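Local coordinates for protein leucyl-trna synthetase (Plasmodium falciparum, PDB 5FOC) that forms the editing domain of a class I leucyl-tRNA synthetase, the module that in this family probably hydrolyses the ester bond of mischarged aminoacyl-tRNA, removing the wrong amino acid, at residues S126-F140 against S251-D265. The protein carries 2 engineered substitutions. Numbering follows the deposited sequence.
Sequences STLKPETAYGQNYTF and STGIVPCVSSDSTDD
Phe-140 lays its side chain along Val-255 and Cys-257. Phe-140 CB rests 3.7 Å from Val-255 CG2. Because CG stands anti to the carbonyl carbon (chi1 -68°), the ring turns back across the neighbouring strand, and Phe-140 CE2 comes within 3.3 Å of Cys-257 CB, which lies over one ring face. Cys-257 SG lies 3.4 Å from both Phe-140 CE2 and Phe-140 CZ; the sulfur sits 4.1 Å from the ring centroid and 47° off the normal, an oblique sulfur-aromatic contact. Asp-265 OD1 lies at the edge of the Phe-140 ring, near Phe-140 CE2, and Asp-265 OD2 accepts from Val-258 N, joining the start of helix 263-274 to the residue that follows strand 254-257. Strands 138-140 and 254-257 run antiparallel (152°) within the mixed sheet of the editing domain, and strand 238-242 flanks 138-141 in parallel. Phe-140 and Val-255 form a hydrogen-bonded pair, with Phe-140 N 2.8 Å from Val-255 O. Tyr-138 O is gripped from opposite faces of its plane by Cys-257 N and Gln-136 NE2; the extended Gln-136 chain brings Gln-136 CD to 3.4 Å from Pro-256 CB. Beyond the strand pair, Asn-137 ND2 donates to Ser-259 OG (2.9 Å), which lies tilted from the Asn-137 amide plane.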
ATOM      1  N   SER A 126       3.755  -0.545   2.515  1.00 19.41           N
ATOM      2  CA  SER A 126       4.889  -0.696   3.474  1.00 19.45           C
ATOM      3  C   SER A 126       5.173  -2.185   3.685  1.00 19.77           C
ATOM      4  O   SER A 126       4.231  -2.958   3.918  1.00 22.70           O
ATOM      5  CB  SER A 126       4.427  -0.041   4.745  1.00 20.50           C
ATOM      6  OG  SER A 126       5.528  -0.177   5.648  1.00 24.83           O
ATOM      7  N   THR A 127       6.455  -2.583   3.665  1.00 18.86           N
ATOM      8  CA  THR A 127       6.837  -3.967   3.868  1.00 18.94           C
ATOM      9  C   THR A 127       8.183  -4.053   4.624  1.00 22.82           C
ATOM     10  O   THR A 127       9.084  -3.221   4.394  1.00 22.77           O
ATOM     11  CB  THR A 127       6.908  -4.765   2.525  1.00 21.78           C
ATOM     12  OG1 THR A 127       7.142  -6.140   2.787  1.00 24.04           O
ATOM     13  CG2 THR A 127       7.969  -4.247   1.617  1.00 24.32           C
ATOM     14  N   LEU A 128       8.274  -5.098   5.445  1.00 21.93           N
ATOM     15  CA  LEU A 128       9.558  -5.523   5.989  1.00 20.96           C
ATOM     16  C   LEU A 128      10.201  -6.630   5.213  1.00 23.00           C
ATOM     17  O   LEU A 128      11.297  -7.052   5.501  1.00 24.75           O
ATOM     18  CB  LEU A 128       9.377  -5.965   7.444  1.00 23.02           C
ATOM     19  CG  LEU A 128       8.863  -4.861   8.372  1.00 25.57           C
ATOM     20  CD1 LEU A 128       8.412  -5.432   9.698  1.00 28.12           C
ATOM     21  CD2 LEU A 128       9.915  -3.786   8.499  1.00 24.35           C
ATOM     22  N   LYS A 129       9.538  -7.087   4.114  1.00 22.69           N
ATOM     23  CA  LYS A 129      10.056  -8.146   3.331  1.00 19.64           C
ATOM     24  C   LYS A 129      10.033  -7.741   1.843  1.00 18.80           C
ATOM     25  O   LYS A 129       9.279  -8.352   1.035  1.00 21.90           O
ATOM     26  CB  LYS A 129       9.234  -9.419   3.526  1.00 23.42           C
ATOM     27  CG  LYS A 129       8.912  -9.945   4.898  1.00 26.85           C
ATOM     28  CD  LYS A 129       8.183 -11.287   4.691  1.00 31.82           C
ATOM     29  CE  LYS A 129       7.381 -11.757   5.881  1.00 33.87           C
ATOM     30  NZ  LYS A 129       6.855 -13.145   5.724  1.00 32.24           N
ATOM     31  N   PRO A 130      10.811  -6.721   1.457  1.00 19.32           N
ATOM     32  CA  PRO A 130      10.783  -6.247   0.046  1.00 19.96           C
ATOM     33  C   PRO A 130      11.133  -7.287  -0.982  1.00 19.99           C
ATOM     34  O   PRO A 130      10.618  -7.181  -2.117  1.00 23.04           O
ATOM     35  CB  PRO A 130      11.784  -5.100  -0.008  1.00 19.95           C
ATOM     36  CG  PRO A 130      12.671  -5.342   1.234  1.00 20.43           C
ATOM     37  CD  PRO A 130      11.785  -5.953   2.266  1.00 20.35           C
ATOM     38  N   GLU A 131      11.912  -8.295  -0.625  1.00 22.59           N
ATOM     39  CA  GLU A 131      12.315  -9.392  -1.507  1.00 19.13           C
ATOM     40  C   GLU A 131      11.117 -10.242  -2.005  1.00 19.18           C
ATOM     41  O   GLU A 131      11.305 -11.098  -2.869  1.00 24.33           O
ATOM     42  CB  GLU A 131      13.401 -10.281  -0.849  1.00 19.70           C
ATOM     43  CG  GLU A 131      12.948 -11.121   0.345  1.00 21.08           C
ATOM     44  CD  GLU A 131      12.711 -10.356   1.669  1.00 22.09           C
ATOM     45  OE1 GLU A 131      13.008  -9.133   1.774  1.00 23.61           O
ATOM     46  OE2 GLU A 131      12.209 -11.007   2.623  1.00 28.05           O
ATOM     47  N   THR A 132       9.978 -10.110  -1.345  1.00 18.74           N
ATOM     48  CA  THR A 132       8.749 -10.839  -1.693  1.00 19.24           C
ATOM     49  C   THR A 132       7.863 -10.034  -2.643  1.00 21.04           C
ATOM     50  O   THR A 132       6.827 -10.565  -3.018  1.00 22.03           O
ATOM     51  CB  THR A 132       7.933 -11.202  -0.407  1.00 20.51           C
ATOM     52  OG1 THR A 132       7.354 -10.030   0.201  1.00 22.54           O
ATOM     53  CG2 THR A 132       8.855 -11.982   0.642  1.00 22.35           C
ATOM     54  N   ALA A 133       8.247  -8.832  -3.034  1.00 20.31           N
ATOM     55  CA  ALA A 133       7.352  -7.955  -3.808  1.00 18.50           C
ATOM     56  C   ALA A 133       6.939  -8.592  -5.143  1.00 17.98           C
ATOM     57  O   ALA A 133       5.814  -8.289  -5.677  1.00 19.61           O
ATOM     58  CB  ALA A 133       7.979  -6.618  -4.059  1.00 22.10           C
ATOM     59  N   TYR A 134       7.804  -9.408  -5.727  1.00 19.06           N
ATOM     60  CA  TYR A 134       7.391 -10.073  -7.048  1.00 18.16           C
ATOM     61  C   TYR A 134       6.124 -10.879  -6.866  1.00 19.49           C
ATOM     62  O   TYR A 134       5.325 -10.993  -7.866  1.00 22.76           O
ATOM     63  CB  TYR A 134       8.514 -10.965  -7.553  1.00 19.58           C
ATOM     64  CG  TYR A 134       8.276 -11.772  -8.800  1.00 19.30           C
ATOM     65  CD1 TYR A 134       8.288 -11.136 -10.025  1.00 21.62           C
ATOM     66  CD2 TYR A 134       8.174 -13.130  -8.756  1.00 20.80           C
ATOM     67  CE1 TYR A 134       8.143 -11.866 -11.211  1.00 20.50           C
ATOM     68  CE2 TYR A 134       8.008 -13.887  -9.929  1.00 22.42           C
ATOM     69  CZ  TYR A 134       8.026 -13.223 -11.132  1.00 21.73           C
ATOM     70  OH  TYR A 134       7.876 -13.910 -12.290  1.00 26.31           O
ATOM     71  N   GLY A 135       5.896 -11.480  -5.701  1.00 21.75           N
ATOM     72  CA  GLY A 135       4.718 -12.298  -5.431  1.00 20.02           C
ATOM     73  C   GLY A 135       3.457 -11.576  -5.028  1.00 19.52           C
ATOM     74  O   GLY A 135       2.512 -12.219  -4.633  1.00 21.58           O
ATOM     75  N   GLN A 136       3.460 -10.244  -5.026  1.00 19.57           N
ATOM     76  CA  GLN A 136       2.328  -9.484  -4.545  1.00 19.14           C
ATOM     77  C   GLN A 136       1.082  -9.800  -5.409  1.00 18.66           C
ATOM     78  O   GLN A 136       1.199  -9.685  -6.629  1.00 19.93           O
ATOM     79  CB  GLN A 136       2.598  -7.985  -4.583  1.00 20.94           C
ATOM     80  CG  GLN A 136       1.517  -7.193  -3.899  1.00 20.36           C
ATOM     81  CD  GLN A 136       1.714  -5.708  -3.886  1.00 19.33           C
ATOM     82  OE1 GLN A 136       2.783  -5.216  -4.227  1.00 20.46           O
ATOM     83  NE2 GLN A 136       0.648  -4.964  -3.579  1.00 19.53           N
ATOM     84  N   ASN A 137       0.017 -10.207  -4.766  1.00 18.71           N
ATOM     85  CA  ASN A 137      -1.272 -10.500  -5.505  1.00 18.51           C
ATOM     86  C   ASN A 137      -2.409  -9.554  -5.217  1.00 19.89           C
ATOM     87  O   ASN A 137      -3.383  -9.455  -6.000  1.00 22.36           O
ATOM     88  CB  ASN A 137      -1.644 -11.986  -5.408  1.00 20.35           C
ATOM     89  CG  ASN A 137      -1.787 -12.521  -4.008  1.00 19.90           C
ATOM     90  OD1 ASN A 137      -1.138 -11.993  -3.058  1.00 22.18           O
ATOM     91  ND2 ASN A 137      -2.528 -13.600  -3.840  1.00 21.05           N
ATOM     92  N   TYR A 138      -2.353  -8.805  -4.117  1.00 19.43           N
ATOM     93  CA  TYR A 138      -3.322  -7.838  -3.717  1.00 19.33           C
ATOM     94  C   TYR A 138      -2.634  -6.699  -2.967  1.00 16.19           C
ATOM     95  O   TYR A 138      -1.393  -6.761  -2.764  1.00 19.81           O
ATOM     96  CB  TYR A 138      -4.439  -8.443  -2.843  1.00 18.91           C
ATOM     97  CG  TYR A 138      -5.241  -9.442  -3.597  1.00 17.97           C
ATOM     98  CD1 TYR A 138      -6.257  -8.985  -4.401  1.00 19.93           C
ATOM     99  CD2 TYR A 138      -4.961 -10.790  -3.580  1.00 19.25           C
ATOM    100  CE1 TYR A 138      -7.003  -9.882  -5.140  1.00 19.37           C
ATOM    101  CE2 TYR A 138      -5.724 -11.711  -4.293  1.00 18.82           C
ATOM    102  CZ  TYR A 138      -6.735 -11.217  -5.122  1.00 21.11           C
ATOM    103  OH  TYR A 138      -7.465 -12.158  -5.891  1.00 23.10           O
ATOM    104  N   THR A 139      -3.403  -5.676  -2.678  1.00 16.96           N
ATOM    105  CA  THR A 139      -2.969  -4.570  -1.826  1.00 18.30           C
ATOM    106  C   THR A 139      -3.965  -4.463  -0.691  1.00 19.74           C
ATOM    107  O   THR A 139      -5.148  -4.376  -0.879  1.00 19.92           O
ATOM    108  CB  THR A 139      -2.925  -3.254  -2.655  1.00 19.33           C
ATOM    109  OG1 THR A 139      -1.928  -3.371  -3.670  1.00 18.95           O
ATOM    110  CG2 THR A 139      -2.703  -2.043  -1.754  1.00 18.66           C
ATOM    111  N   PHE A 140      -3.489  -4.479   0.551  1.00 19.46           N
ATOM    112  CA  PHE A 140      -4.379  -4.370   1.679  1.00 18.86           C
ATOM    113  C   PHE A 140      -4.417  -2.962   2.287  1.00 18.27           C
ATOM    114  O   PHE A 140      -3.380  -2.251   2.331  1.00 20.50           O
ATOM    115  CB  PHE A 140      -3.985  -5.291   2.837  1.00 19.20           C
ATOM    116  CG  PHE A 140      -4.129  -6.757   2.600  1.00 19.61           C
ATOM    117  CD1 PHE A 140      -5.371  -7.333   2.282  1.00 19.96           C
ATOM    118  CD2 PHE A 140      -3.042  -7.609   2.835  1.00 19.65           C
ATOM    119  CE1 PHE A 140      -5.485  -8.736   2.167  1.00 20.44           C
ATOM    120  CE2 PHE A 140      -3.157  -8.971   2.726  1.00 19.98           C
ATOM    121  CZ  PHE A 140      -4.382  -9.542   2.362  1.00 21.31           C
ATOM    122  N   SER A 251       3.782   2.790  10.181  1.00 23.46           N
ATOM    123  CA  SER A 251       4.116   3.171   8.815  1.00 19.16           C
ATOM    124  C   SER A 251       2.919   3.854   8.114  1.00 19.23           C
ATOM    125  O   SER A 251       2.250   4.705   8.664  1.00 20.26           O
ATOM    126  CB  SER A 251       4.649   1.938   8.084  1.00 23.03           C
ATOM    127  OG  SER A 251       5.261   2.267   6.863  1.00 24.59           O
ATOM    128  N   THR A 252       2.673   3.446   6.848  1.00 19.72           N
ATOM    129  CA  THR A 252       1.650   4.116   6.042  1.00 19.63           C
ATOM    130  C   THR A 252       0.245   3.486   6.042  1.00 19.46           C
ATOM    131  O   THR A 252      -0.675   4.095   5.454  1.00 20.62           O
ATOM    132  CB  THR A 252       2.077   4.070   4.537  1.00 20.55           C
ATOM    133  OG1 THR A 252       2.263   2.712   4.156  1.00 22.31           O
ATOM    134  CG2 THR A 252       3.377   4.784   4.329  1.00 21.88           C
ATOM    135  N   GLY A 253       0.109   2.299   6.628  1.00 20.38           N
ATOM    136  CA  GLY A 253      -1.176   1.691   6.882  1.00 19.55           C
ATOM    137  C   GLY A 253      -1.663   1.080   5.540  1.00 19.00           C
ATOM    138  O   GLY A 253      -2.841   0.772   5.475  1.00 20.98           O
ATOM    139  N   ILE A 254      -0.754   0.820   4.627  1.00 18.97           N
ATOM    140  CA  ILE A 254      -1.099   0.114   3.332  1.00 19.24           C
ATOM    141  C   ILE A 254      -0.035  -0.961   3.211  1.00 18.54           C
ATOM    142  O   ILE A 254       1.172  -0.656   3.303  1.00 22.28           O
ATOM    143  CB  ILE A 254      -0.996   1.070   2.163  1.00 18.76           C
ATOM    144  CG1 ILE A 254      -1.994   2.202   2.364  1.00 20.82           C
ATOM    145  CG2 ILE A 254      -1.335   0.283   0.860  1.00 17.59           C
ATOM    146  CD1 ILE A 254      -1.704   3.518   1.682  1.00 22.66           C
ATOM    147  N   VAL A 255      -0.446  -2.200   3.028  1.00 18.66           N
ATOM    148  CA  VAL A 255       0.511  -3.244   2.877  1.00 19.11           C
ATOM    149  C   VAL A 255       0.308  -4.124   1.638  1.00 19.37           C
ATOM    150  O   VAL A 255      -0.818  -4.450   1.306  1.00 23.00           O
ATOM    151  CB  VAL A 255       0.585  -4.111   4.131  1.00 23.30           C
ATOM    152  CG1 VAL A 255       1.011  -3.262   5.340  1.00 26.17           C
ATOM    153  CG2 VAL A 255      -0.700  -4.786   4.429  1.00 24.63           C
ATOM    154  N   PRO A 256       1.403  -4.518   1.019  1.00 18.62           N
ATOM    155  CA  PRO A 256       1.332  -5.509  -0.062  1.00 20.13           C
ATOM    156  C   PRO A 256       0.860  -6.821   0.480  1.00 20.83           C
ATOM    157  O   PRO A 256       1.280  -7.236   1.581  1.00 24.77           O
ATOM    158  CB  PRO A 256       2.762  -5.594  -0.602  1.00 20.30           C
ATOM    159  CG  PRO A 256       3.590  -4.680   0.246  1.00 22.10           C
ATOM    160  CD  PRO A 256       2.774  -4.045   1.277  1.00 22.56           C
ATOM    161  N   CYS A 257      -0.050  -7.503  -0.221  1.00 18.89           N
ATOM    162  CA  CYS A 257      -0.479  -8.829   0.092  1.00 18.57           C
ATOM    163  C   CYS A 257       0.444  -9.754  -0.693  1.00 19.18           C
ATOM    164  O   CYS A 257       0.488  -9.677  -1.939  1.00 20.67           O
ATOM    165  CB  CYS A 257      -1.941  -9.063  -0.347  1.00 18.43           C
ATOM    166  SG  CYS A 257      -2.464 -10.756  -0.106  1.00 21.53           S
ATOM    167  N   VAL A 258       1.225 -10.590   0.001  1.00 20.34           N
ATOM    168  CA  VAL A 258       1.959 -11.676  -0.618  1.00 19.76           C
ATOM    169  C   VAL A 258       1.536 -12.954   0.042  1.00 19.67           C
ATOM    170  O   VAL A 258       2.206 -13.440   0.963  1.00 21.42           O
ATOM    171  CB  VAL A 258       3.498 -11.535  -0.557  1.00 21.18           C
ATOM    172  CG1 VAL A 258       4.200 -12.612  -1.399  1.00 23.97           C
ATOM    173  CG2 VAL A 258       3.912 -10.177  -1.023  1.00 21.05           C
ATOM    174  N   SER A 259       0.447 -13.550  -0.422  1.00 19.40           N
ATOM    175  CA  SER A 259      -0.192 -14.638   0.302  1.00 20.21           C
ATOM    176  C   SER A 259       0.607 -15.935   0.343  1.00 19.80           C
ATOM    177  O   SER A 259       0.433 -16.745   1.264  1.00 26.35           O
ATOM    178  CB  SER A 259      -1.620 -14.874  -0.146  1.00 17.87           C
ATOM    179  OG  SER A 259      -1.615 -15.165  -1.533  1.00 20.84           O
ATOM    180  N   SER A 260       1.534 -16.100  -0.587  1.00 19.62           N
ATOM    181  CA  SER A 260       2.408 -17.262  -0.589  1.00 21.22           C
ATOM    182  C   SER A 260       3.391 -17.252   0.558  1.00 21.75           C
ATOM    183  O   SER A 260       3.704 -18.305   1.035  1.00 26.58           O
ATOM    184  CB  SER A 260       3.210 -17.352  -1.895  1.00 26.02           C
ATOM    185  OG  SER A 260       3.869 -16.151  -2.194  1.00 24.37           O
ATOM    186  N   ASP A 261       3.879 -16.064   0.892  1.00 19.16           N
ATOM    187  CA  ASP A 261       5.064 -15.934   1.765  1.00 19.59           C
ATOM    188  C   ASP A 261       4.802 -15.321   3.109  1.00 20.49           C
ATOM    189  O   ASP A 261       5.778 -15.200   3.944  1.00 23.75           O
ATOM    190  CB  ASP A 261       6.074 -15.098   1.042  1.00 24.11           C
ATOM    191  CG  ASP A 261       6.593 -15.780  -0.235  1.00 22.03           C
ATOM    192  OD1 ASP A 261       6.636 -17.032  -0.291  1.00 23.24           O
ATOM    193  OD2 ASP A 261       7.035 -15.036  -1.132  1.00 25.10           O
ATOM    194  N   SER A 262       3.559 -14.988   3.398  1.00 20.27           N
ATOM    195  CA  SER A 262       3.168 -14.372   4.661  0.50 21.52           C
ATOM    196  C   SER A 262       1.920 -15.041   5.189  1.00 20.05           C
ATOM    197  O   SER A 262       0.917 -15.136   4.481  1.00 24.26           O
ATOM    198  CB  SER A 262       2.927 -12.888   4.505  0.50 23.75           C
ATOM    199  OG  SER A 262       2.090 -12.383   5.528  0.50 23.63           O
ATOM    200  N   THR A 263       1.972 -15.535   6.425  1.00 22.22           N
ATOM    201  CA  THR A 263       0.838 -16.225   7.019  1.00 22.35           C
ATOM    202  C   THR A 263      -0.326 -15.281   7.301  1.00 19.49           C
ATOM    203  O   THR A 263      -1.480 -15.689   7.146  1.00 22.84           O
ATOM    204  CB  THR A 263       1.240 -17.006   8.273  1.00 23.50           C
ATOM    205  OG1 THR A 263       2.207 -17.982   7.896  1.00 28.11           O
ATOM    206  CG2 THR A 263       0.061 -17.700   8.886  1.00 26.09           C
ATOM    207  N   ASP A 264      -0.062 -14.037   7.676  1.00 20.61           N
ATOM    208  CA  ASP A 264      -1.155 -13.117   7.938  1.00 21.00           C
ATOM    209  C   ASP A 264      -1.863 -12.781   6.619  1.00 20.16           C
ATOM    210  O   ASP A 264      -3.106 -12.790   6.571  1.00 23.69           O
ATOM    211  CB  ASP A 264      -0.775 -11.835   8.693  1.00 26.38           C
ATOM    212  CG  ASP A 264       0.394 -11.124   8.135  1.00 27.09           C
ATOM    213  OD1 ASP A 264       1.278 -11.733   7.486  1.00 34.63           O
ATOM    214  OD2 ASP A 264       0.460  -9.909   8.390  1.00 36.92           O
ATOM    215  N   ASP A 265      -1.072 -12.582   5.564  1.00 21.03           N
ATOM    216  CA  ASP A 265      -1.636 -12.262   4.220  1.00 19.91           C
ATOM    217  C   ASP A 265      -2.449 -13.431   3.755  1.00 20.40           C
ATOM    218  O   ASP A 265      -3.590 -13.264   3.306  1.00 23.04           O
ATOM    219  CB  ASP A 265      -0.514 -11.987   3.215  1.00 21.77           C
ATOM    220  CG  ASP A 265       0.260 -10.695   3.529  1.00 20.44           C
ATOM    221  OD1 ASP A 265      -0.122 -10.004   4.535  1.00 25.02           O
ATOM    222  OD2 ASP A 265       1.234 -10.366   2.829  1.00 21.18           O
TER